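Local coordinates for protein arabinogalactan endo-1,4-beta-galactosidase (PDB 7OSK) that probably cleaves internal beta-1,4-galactosidic links of galactans, as the glycoside hydrolase family 53 catalytic domain of a longer archaeal protein, and binds a calcium ion, at residues P264-T269 with P306-S311; G268-F273 with A328-D333; Q375-F380 with L385-V390. One frame throughout, in Å; residues are numbered along the deposited sequence.

In the fold
The three contacts follow one another round the last strands of the TIM barrel. Contact 1 lies at the C-terminal end of the strands, the end that carries the active site in TIM-barrel enzymes, and includes Asn307 of the calcium site. Contact 2 starts from the same stretch, sharing Gly268 and Thr269, and joins two outer helices; its centre is about 13 Å from that of contact 1. Contact 3 folds up the loop after strand 346-352, its centre about 17 Å from each of the others. Tyr265 OH lies 2.6 Å from Gln375 NE2, tying contact 1 to contact 3, while Ile331 CG2 and Val390 CG1, 3.6 Å apart, join contacts 2 and 3.

Contact 1: residues P264-T269 with P306-S311; sequences PYWHGT and PNIFGS. With CA (calcium ion), chain C.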
loop_
_atom_site.group_PDB
_atom_site.type_symbol
_atom_site.label_atom_id
_atom_site.label_comp_id
_atom_site.label_asym_id
_atom_site.label_seq_id
_atom_site.Cartn_x
_atom_site.Cartn_y
_atom_site.Cartn_z
ATOM N N PRO A 264 12.306 6.801 0.776
ATOM C CA PRO A 264 13.542 7.530 0.456
ATOM C C PRO A 264 14.791 6.955 1.120
ATOM O O PRO A 264 15.872 6.982 0.531
ATOM C CB PRO A 264 13.266 8.942 0.985
ATOM C CG PRO A 264 11.798 9.056 1.038
ATOM C CD PRO A 264 11.292 7.692 1.368
ATOM N N TYR A 265 14.633 6.440 2.335
ATOM C CA TYR A 265 15.758 5.907 3.101
ATOM C C TYR A 265 16.200 4.531 2.598
ATOM O O TYR A 265 17.106 3.919 3.165
ATOM C CB TYR A 265 15.401 5.832 4.593
ATOM C CG TYR A 265 14.013 5.296 4.895
ATOM C CD1 TYR A 265 13.755 3.930 4.906
ATOM C CD2 TYR A 265 12.962 6.160 5.176
ATOM C CE1 TYR A 265 12.488 3.441 5.188
ATOM C CE2 TYR A 265 11.696 5.682 5.458
ATOM C CZ TYR A 265 11.465 4.325 5.464
ATOM O OH TYR A 265 10.204 3.853 5.743
ATOM N N TRP A 266 15.561 4.055 1.532
ATOM C CA TRP A 266 15.868 2.753 0.951
ATOM C C TRP A 266 16.110 2.841 -0.547
ATOM O O TRP A 266 17.033 2.223 -1.071
ATOM C CB TRP A 266 14.722 1.769 1.203
ATOM C CG TRP A 266 14.728 1.112 2.544
ATOM C CD1 TRP A 266 15.781 0.997 3.404
ATOM C CD2 TRP A 266 13.619 0.468 3.180
ATOM N NE1 TRP A 266 15.395 0.323 4.537
ATOM C CE2 TRP A 266 14.072 -0.012 4.424
ATOM C CE3 TRP A 266 12.286 0.253 2.819
ATOM C CZ2 TRP A 266 13.240 -0.695 5.308
ATOM C CZ3 TRP A 266 11.461 -0.424 3.699
ATOM C CH2 TRP A 266 11.941 -0.889 4.929
ATOM N N HIS A 267 15.273 3.616 -1.228
ATOM C CA HIS A 267 15.166 3.536 -2.679
ATOM C C HIS A 267 15.832 4.697 -3.411
ATOM O O HIS A 267 16.149 4.580 -4.594
ATOM C CB HIS A 267 13.690 3.443 -3.065
ATOM C CG HIS A 267 13.021 2.196 -2.572
ATOM N ND1 HIS A 267 11.738 2.184 -2.074
ATOM C CD2 HIS A 267 13.463 0.917 -2.503
ATOM C CE1 HIS A 267 11.417 0.953 -1.716
ATOM N NE2 HIS A 267 12.446 0.165 -1.967
ATOM N N GLY A 268 16.048 5.811 -2.718
ATOM C CA GLY A 268 16.806 6.913 -3.287
ATOM C C GLY A 268 16.315 8.298 -2.912
ATOM O O GLY A 268 15.461 8.463 -2.041
ATOM N N THR A 269 16.869 9.298 -3.588
ATOM C CA THR A 269 16.540 10.693 -3.327
ATOM C C THR A 269 15.262 11.100 -4.047
ATOM O O THR A 269 14.703 10.328 -4.828
ATOM C CB THR A 269 17.678 11.629 -3.775
ATOM O OG1 THR A 269 17.856 11.528 -5.194
ATOM C CG2 THR A 269 18.977 11.266 -3.070
ATOM N N PRO A 306 12.364 -2.474 18.656
ATOM C CA PRO A 306 13.146 -1.607 17.761
ATOM C C PRO A 306 12.499 -1.382 16.399
ATOM O O PRO A 306 11.961 -2.317 15.808
ATOM C CB PRO A 306 14.466 -2.364 17.606
ATOM C CG PRO A 306 14.594 -3.148 18.852
ATOM C CD PRO A 306 13.200 -3.542 19.236
ATOM N N ASN A 307 12.558 -0.147 15.913
ATOM C CA ASN A 307 11.936 0.211 14.645
ATOM C C ASN A 307 12.915 0.130 13.481
ATOM O O ASN A 307 14.129 0.144 13.670
ATOM C CB ASN A 307 11.346 1.622 14.724
ATOM C CG ASN A 307 10.496 1.833 15.963
ATOM O OD1 ASN A 307 9.482 1.160 16.161
ATOM N ND2 ASN A 307 10.899 2.783 16.800
ATOM N N ILE A 308 12.366 0.040 12.277
ATOM C CA ILE A 308 13.160 0.039 11.056
ATOM C C ILE A 308 13.831 1.401 10.893
ATOM O O ILE A 308 15.008 1.492 10.540
ATOM C CB ILE A 308 12.277 -0.297 9.837
ATOM C CG1 ILE A 308 12.037 -1.807 9.788
ATOM C CG2 ILE A 308 12.920 0.171 8.537
ATOM C CD1 ILE A 308 10.753 -2.212 9.107
ATOM N N PHE A 309 13.062 2.455 11.147
ATOM C CA PHE A 309 13.589 3.816 11.207
ATOM C C PHE A 309 14.092 4.078 12.630
ATOM O O PHE A 309 13.362 4.587 13.482
ATOM C CB PHE A 309 12.510 4.826 10.792
ATOM C CG PHE A 309 13.034 6.009 10.020
ATOM C CD1 PHE A 309 14.125 6.734 10.470
ATOM C CD2 PHE A 309 12.429 6.394 8.835
ATOM C CE1 PHE A 309 14.596 7.826 9.751
ATOM C CE2 PHE A 309 12.895 7.484 8.118
ATOM C CZ PHE A 309 13.979 8.196 8.575
ATOM N N GLY A 310 15.349 3.719 12.876
ATOM C CA GLY A 310 15.874 3.646 14.230
ATOM C C GLY A 310 16.819 4.764 14.619
ATOM O O GLY A 310 16.593 5.457 15.611
ATOM N N SER A 311 17.885 4.927 13.843
ATOM C CA SER A 311 18.915 5.915 14.134
ATOM C C SER A 311 18.920 7.014 13.082
ATOM O O SER A 311 18.220 6.921 12.074
ATOM C CB SER A 311 20.283 5.241 14.193
ATOM O OG SER A 311 20.494 4.451 13.037
HETATM CA CA CA C . 8.479 0.202 18.240
#
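Above the C-terminal ends of the TIM-barrel strands, Tyr265 and Trp266 of the short helix 264-267 meet Phe309 and Ile308 of the calcium-binding loop that follows strand 287-293. The main element is an offset edge-to-face pair. Phe309 turns its edge to the face of Tyr265, with ring centroids 4.8 Å apart and planes at 70°. Phe309 CD2 and CE2 do the touching, and CD2 lies 3.5 Å from Tyr265 CE2. Tyr265 reaches this place with CG between its backbone N and carbonyl carbon (chi1 43°), which turns the ring toward the loop. Beside it, Ile308 CG2, which lies anti to the isoleucine N, comes 3.4 Å from Trp266 CZ2, the two side chains crossing at about a right angle. Within the helix, Tyr265 CE1 stands 3.7 Å above the centre of the indole, so the tyrosine is in touch with both aromatic neighbours.

A tyrosine suits this position because its buried ring gives Phe309 a face while its hydroxyl hydrogen-bonds Gln375 NE2. With an alanine here, Phe309 and Trp266 would probably lose the ring that touches both, and Gln375 NE2 its hydroxyl partner. Two residues before Phe309 the same loop turns polar: Asn307 OD1 binds the calcium at 2.5 Å, with Asp301, Asp303 and Glu373 completing the site by their carboxylates and His305 and Asn370 by their backbone carbonyls. Across the interface itself no hydrogen bond forms. Apolar and aromatic surfaces hold the loop to the helix, while calcium coordination fixes its polar end.

Contact 2: residues G268-F273 with A328-D333; sequences GTMDDF and ASFIRD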
loop_
_atom_site.group_PDB
_atom_site.type_symbol
_atom_site.label_atom_id
_atom_site.label_comp_id
_atom_site.label_asym_id
_atom_site.label_seq_id
_atom_site.Cartn_x
_atom_site.Cartn_y
_atom_site.Cartn_z
ATOM N N GLY A 268 16.048 5.811 -2.718
ATOM C CA GLY A 268 16.806 6.913 -3.287
ATOM C C GLY A 268 16.315 8.298 -2.912
ATOM O O GLY A 268 15.461 8.463 -2.041
ATOM N N THR A 269 16.869 9.298 -3.588
ATOM C CA THR A 269 16.540 10.693 -3.327
ATOM C C THR A 269 15.262 11.100 -4.047
ATOM O O THR A 269 14.703 10.328 -4.828
ATOM C CB THR A 269 17.678 11.629 -3.775
ATOM O OG1 THR A 269 17.856 11.528 -5.194
ATOM C CG2 THR A 269 18.977 11.266 -3.070
ATOM N N MET A 270 14.805 12.317 -3.775
ATOM C CA MET A 270 13.618 12.852 -4.428
ATOM C C MET A 270 13.858 12.990 -5.928
ATOM O O MET A 270 12.938 12.835 -6.731
ATOM C CB MET A 270 13.240 14.207 -3.826
ATOM C CG MET A 270 11.839 14.679 -4.185
ATOM S SD MET A 270 10.544 13.590 -3.558
ATOM C CE MET A 270 10.840 13.674 -1.792
ATOM N N ASP A 271 15.104 13.282 -6.295
ATOM C CA ASP A 271 15.484 13.398 -7.698
ATOM C C ASP A 271 15.451 12.040 -8.390
ATOM O O ASP A 271 15.070 11.940 -9.555
ATOM C CB ASP A 271 16.877 14.017 -7.829
ATOM C CG ASP A 271 16.831 15.512 -8.073
ATOM O OD1 ASP A 271 16.080 15.950 -8.970
ATOM O OD2 ASP A 271 17.547 16.251 -7.367
ATOM N N ASP A 272 15.856 10.998 -7.670
ATOM C CA ASP A 272 15.799 9.640 -8.201
ATOM C C ASP A 272 14.351 9.248 -8.482
ATOM O O ASP A 272 14.072 8.486 -9.411
ATOM C CB ASP A 272 16.437 8.647 -7.226
ATOM C CG ASP A 272 17.914 8.914 -7.001
ATOM O OD1 ASP A 272 18.590 9.372 -7.945
ATOM O OD2 ASP A 272 18.400 8.665 -5.878
ATOM N N PHE A 273 13.434 9.774 -7.676
ATOM C CA PHE A 273 12.013 9.531 -7.880
ATOM C C PHE A 273 11.509 10.309 -9.093
ATOM O O PHE A 273 10.704 9.802 -9.871
ATOM C CB PHE A 273 11.214 9.913 -6.633
ATOM C CG PHE A 273 9.728 9.729 -6.782
ATOM C CD1 PHE A 273 9.162 8.465 -6.724
ATOM C CD2 PHE A 273 8.896 10.819 -6.980
ATOM C CE1 PHE A 273 7.798 8.293 -6.862
ATOM C CE2 PHE A 273 7.530 10.653 -7.118
ATOM C CZ PHE A 273 6.982 9.388 -7.059
ATOM N N ALA A 328 5.950 15.812 7.089
ATOM C CA ALA A 328 4.984 16.522 6.265
ATOM C C ALA A 328 5.655 17.126 5.035
ATOM O O ALA A 328 5.099 17.096 3.936
ATOM C CB ALA A 328 4.295 17.606 7.077
ATOM N N SER A 329 6.851 17.674 5.229
ATOM C CA SER A 329 7.605 18.273 4.132
ATOM C C SER A 329 7.872 17.241 3.044
ATOM O O SER A 329 7.768 17.536 1.854
ATOM C CB SER A 329 8.924 18.857 4.639
ATOM O OG SER A 329 8.698 19.889 5.582
ATOM N N PHE A 330 8.214 16.027 3.462
ATOM C CA PHE A 330 8.473 14.946 2.521
ATOM C C PHE A 330 7.224 14.574 1.724
ATOM O O PHE A 330 7.292 14.405 0.506
ATOM C CB PHE A 330 9.003 13.713 3.254
ATOM C CG PHE A 330 8.818 12.436 2.490
ATOM C CD1 PHE A 330 9.481 12.228 1.292
ATOM C CD2 PHE A 330 7.979 11.443 2.965
ATOM C CE1 PHE A 330 9.310 11.056 0.582
ATOM C CE2 PHE A 330 7.806 10.266 2.260
ATOM C CZ PHE A 330 8.473 10.073 1.067
ATOM N N ILE A 331 6.091 14.451 2.410
ATOM C CA ILE A 331 4.846 14.043 1.762
ATOM C C ILE A 331 4.389 15.078 0.739
ATOM O O ILE A 331 4.042 14.729 -0.391
ATOM C CB ILE A 331 3.719 13.813 2.792
ATOM C CG1 ILE A 331 4.060 12.618 3.685
ATOM C CG2 ILE A 331 2.378 13.574 2.086
ATOM C CD1 ILE A 331 3.078 12.388 4.825
ATOM N N ARG A 332 4.374 16.346 1.138
ATOM C CA ARG A 332 3.988 17.424 0.235
ATOM C C ARG A 332 4.884 17.440 -1.000
ATOM O O ARG A 332 4.407 17.639 -2.119
ATOM C CB ARG A 332 4.055 18.778 0.946
ATOM C CG ARG A 332 3.631 19.970 0.084
ATOM C CD ARG A 332 4.737 21.018 -0.008
ATOM N NE ARG A 332 5.742 20.691 -1.021
ATOM C CZ ARG A 332 5.856 21.293 -2.205
ATOM N NH1 ARG A 332 5.032 22.272 -2.561
ATOM N NH2 ARG A 332 6.809 20.913 -3.045
ATOM N N ASP A 333 6.180 17.222 -0.793
ATOM C CA ASP A 333 7.148 17.266 -1.883
ATOM C C ASP A 333 7.021 16.051 -2.801
ATOM O O ASP A 333 7.322 16.134 -3.992
ATOM C CB ASP A 333 8.571 17.362 -1.325
ATOM C CG ASP A 333 8.857 18.707 -0.682
ATOM O OD1 ASP A 333 8.057 19.646 -0.877
ATOM O OD2 ASP A 333 9.885 18.829 0.015
#
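Met270, at the start of helix 270-283, touches Phe330 and Asp333 of helix 324-342; both helices lie on the outside of the TIM barrel, with the short helix 312-318 between them in sequence. The segment 268-273 begins with Gly268, whose backbone angles, with a positive phi of 143°, would press a beta carbon against the carbonyl oxygen of the residue before. Glycine therefore makes the break between the short helix 264-267 and the next one. Thr269 follows as N-cap and forms a capping box with Asp272. Its hydroxyl OG1 accepts from Asp272 N at 3.2 Å, and in return Asp272 OD2 receives Thr269 N at 2.8 Å, on the anti side of the carboxylate and 34° out of its plane. One N-H of the first turn, that of Asp272, and that of the N-cap residue itself are thus satisfied by side chains.

Met270 then carries the whole contact. Its CG is anti to the backbone N (chi1 -165°), and bends at the next two torsions fold the thioether round so that the methyl reaches the neighbouring helix. A long, flexible methionine suits the place between the two helices, being able to curl to the shape of a ring edge. SD also lies 4.1 Å from Asp333 O. Farther along, Phe273 is buried, its ring resting on Val290 of a barrel strand and on Leu334 and Leu338 of helix 324-342. On the far helix Asp333 OD2 hydrogen-bonds Tyr320 OH. Phe330 meets the methionine at its edge, Met270 CE lying near the ring plane, 3.7 Å from Phe330 CD1.

Contact 3: residues Q375-F380 with L385-V390; sequences QALFDF and LPSLKV
Leu377 and Leu385 meet where the long loop after strand 346-352, the last strand of the TIM barrel, doubles back on itself before helix 390-393. Leu385 N donates to Leu377 O at 3.0 Å, with an N-H...O angle of 157°. This bond closes the loop, and the leucines pack round it. Leu385 fills the inside of the bend with both branches: CD1 lies 3.5 Å from Ala376 O, and CD2 lies 3.7 Å from Asp379 CB. Branched, apolar leucine suits a buried spot lined by the Ala376 and Leu377 carbonyls and Asp379 CB. Leu388, with CG anti to its backbone N (chi1 -176°), spans two neighbours. The Leu388 and Leu377 side chains cross at about a right angle, Leu388 CD1 lying 3.6 Å from Leu377 CD1. Phe378 points its CB away, yet its ring atom CZ lies 4.0 Å from Leu388 CD2, and the ring continues onto helix 79-85.

The solvent side is looser. Asp379 is partly exposed and turns its OD1 to Arg383 N, so only its CB serves the packing. Loose too, though buried, is Ser387: its polar partner is Gln327 OE1, by a hydrogen bond, and its OG comes no nearer than 4.4 Å to Leu377 CD2.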
loop_
_atom_site.group_PDB
_atom_site.type_symbol
_atom_site.label_atom_id
_atom_site.label_comp_id
_atom_site.label_asym_id
_atom_site.label_seq_id
_atom_site.Cartn_x
_atom_site.Cartn_y
_atom_site.Cartn_z
ATOM N N GLN A 375 6.678 6.050 12.228
ATOM C CA GLN A 375 6.429 6.404 10.833
ATOM C C GLN A 375 4.936 6.494 10.530
ATOM O O GLN A 375 4.547 6.717 9.388
ATOM C CB GLN A 375 7.072 5.386 9.891
ATOM C CG GLN A 375 8.583 5.451 9.830
ATOM C CD GLN A 375 9.143 4.659 8.666
ATOM O OE1 GLN A 375 9.994 3.788 8.844
ATOM N NE2 GLN A 375 8.668 4.961 7.463
ATOM N N ALA A 376 4.102 6.305 11.547
ATOM C CA ALA A 376 2.660 6.456 11.383
ATOM C C ALA A 376 2.300 7.936 11.338
ATOM O O ALA A 376 3.148 8.790 11.587
ATOM C CB ALA A 376 1.917 5.757 12.511
ATOM N N LEU A 377 1.048 8.236 11.005
ATOM C CA LEU A 377 0.569 9.617 10.992
ATOM C C LEU A 377 -0.175 9.946 12.287
ATOM O O LEU A 377 -0.770 11.018 12.419
ATOM C CB LEU A 377 -0.329 9.858 9.776
ATOM C CG LEU A 377 0.372 9.766 8.416
ATOM C CD1 LEU A 377 -0.630 9.853 7.273
ATOM C CD2 LEU A 377 1.423 10.856 8.271
ATOM N N PHE A 378 -0.129 9.013 13.237
ATOM C CA PHE A 378 -0.670 9.210 14.578
ATOM C C PHE A 378 0.446 8.966 15.588
ATOM O O PHE A 378 1.358 8.182 15.320
ATOM C CB PHE A 378 -1.840 8.260 14.847
ATOM C CG PHE A 378 -3.020 8.471 13.943
ATOM C CD1 PHE A 378 -3.026 7.954 12.660
ATOM C CD2 PHE A 378 -4.130 9.174 14.383
ATOM C CE1 PHE A 378 -4.114 8.142 11.826
ATOM C CE2 PHE A 378 -5.222 9.366 13.553
ATOM C CZ PHE A 378 -5.213 8.848 12.273
ATOM N N ASP A 379 0.386 9.623 16.744
ATOM C CA ASP A 379 1.404 9.410 17.768
ATOM C C ASP A 379 1.099 8.149 18.574
ATOM O O ASP A 379 0.138 7.434 18.285
ATOM C CB ASP A 379 1.530 10.631 18.694
ATOM C CG ASP A 379 0.244 10.961 19.439
ATOM O OD1 ASP A 379 -0.544 10.045 19.760
ATOM O OD2 ASP A 379 0.034 12.160 19.721
ATOM N N PHE A 380 1.918 7.887 19.586
ATOM C CA PHE A 380 1.810 6.661 20.370
ATOM C C PHE A 380 0.498 6.608 21.143
ATOM O O PHE A 380 -0.025 5.530 21.424
ATOM C CB PHE A 380 2.997 6.544 21.330
ATOM C CG PHE A 380 4.335 6.688 20.657
ATOM C CD1 PHE A 380 4.488 6.371 19.317
ATOM C CD2 PHE A 380 5.439 7.143 21.359
ATOM C CE1 PHE A 380 5.713 6.503 18.692
ATOM C CE2 PHE A 380 6.670 7.275 20.738
ATOM C CZ PHE A 380 6.805 6.955 19.404
ATOM N N LEU A 385 -1.307 13.278 14.331
ATOM C CA LEU A 385 -0.201 14.215 14.207
ATOM C C LEU A 385 -0.629 15.396 13.344
ATOM O O LEU A 385 -1.440 15.232 12.434
ATOM C CB LEU A 385 1.022 13.530 13.597
ATOM C CG LEU A 385 1.594 12.348 14.380
ATOM C CD1 LEU A 385 2.673 11.643 13.571
ATOM C CD2 LEU A 385 2.148 12.803 15.723
ATOM N N PRO A 386 -0.086 16.593 13.620
ATOM C CA PRO A 386 -0.463 17.755 12.807
ATOM C C PRO A 386 -0.002 17.644 11.355
ATOM O O PRO A 386 -0.358 18.496 10.543
ATOM C CB PRO A 386 0.230 18.926 13.516
ATOM C CG PRO A 386 1.323 18.311 14.318
ATOM C CD PRO A 386 0.839 16.951 14.710
ATOM N N SER A 387 0.772 16.609 11.037
ATOM C CA SER A 387 1.232 16.382 9.670
ATOM C C SER A 387 0.217 15.578 8.860
ATOM O O SER A 387 0.426 15.312 7.678
ATOM C CB SER A 387 2.586 15.663 9.674
ATOM O OG SER A 387 2.534 14.472 10.437
ATOM N N LEU A 388 -0.882 15.193 9.499
ATOM C CA LEU A 388 -1.942 14.461 8.816
ATOM C C LEU A 388 -2.743 15.403 7.925
ATOM O O LEU A 388 -3.481 14.960 7.048
ATOM C CB LEU A 388 -2.861 13.775 9.831
ATOM C CG LEU A 388 -3.977 12.880 9.284
ATOM C CD1 LEU A 388 -3.430 11.749 8.425
ATOM C CD2 LEU A 388 -4.803 12.324 10.428
ATOM N N LYS A 389 -2.587 16.705 8.153
ATOM C CA LYS A 389 -3.278 17.719 7.363
ATOM C C LYS A 389 -2.565 17.983 6.041
ATOM O O LYS A 389 -2.958 18.869 5.282
ATOM C CB LYS A 389 -3.393 19.027 8.150
ATOM C CG LYS A 389 -4.153 18.911 9.456
ATOM C CD LYS A 389 -4.115 20.225 10.218
ATOM C CE LYS A 389 -4.872 20.135 11.530
ATOM N NZ LYS A 389 -4.770 21.399 12.311
ATOM N N VAL A 390 -1.511 17.222 5.770
ATOM C CA VAL A 390 -0.742 17.407 4.547
ATOM C C VAL A 390 -1.596 17.071 3.327
ATOM O O VAL A 390 -1.414 17.645 2.257
ATOM C CB VAL A 390 0.540 16.540 4.549
ATOM C CG1 VAL A 390 0.192 15.054 4.510
ATOM C CG2 VAL A 390 1.447 16.914 3.383
#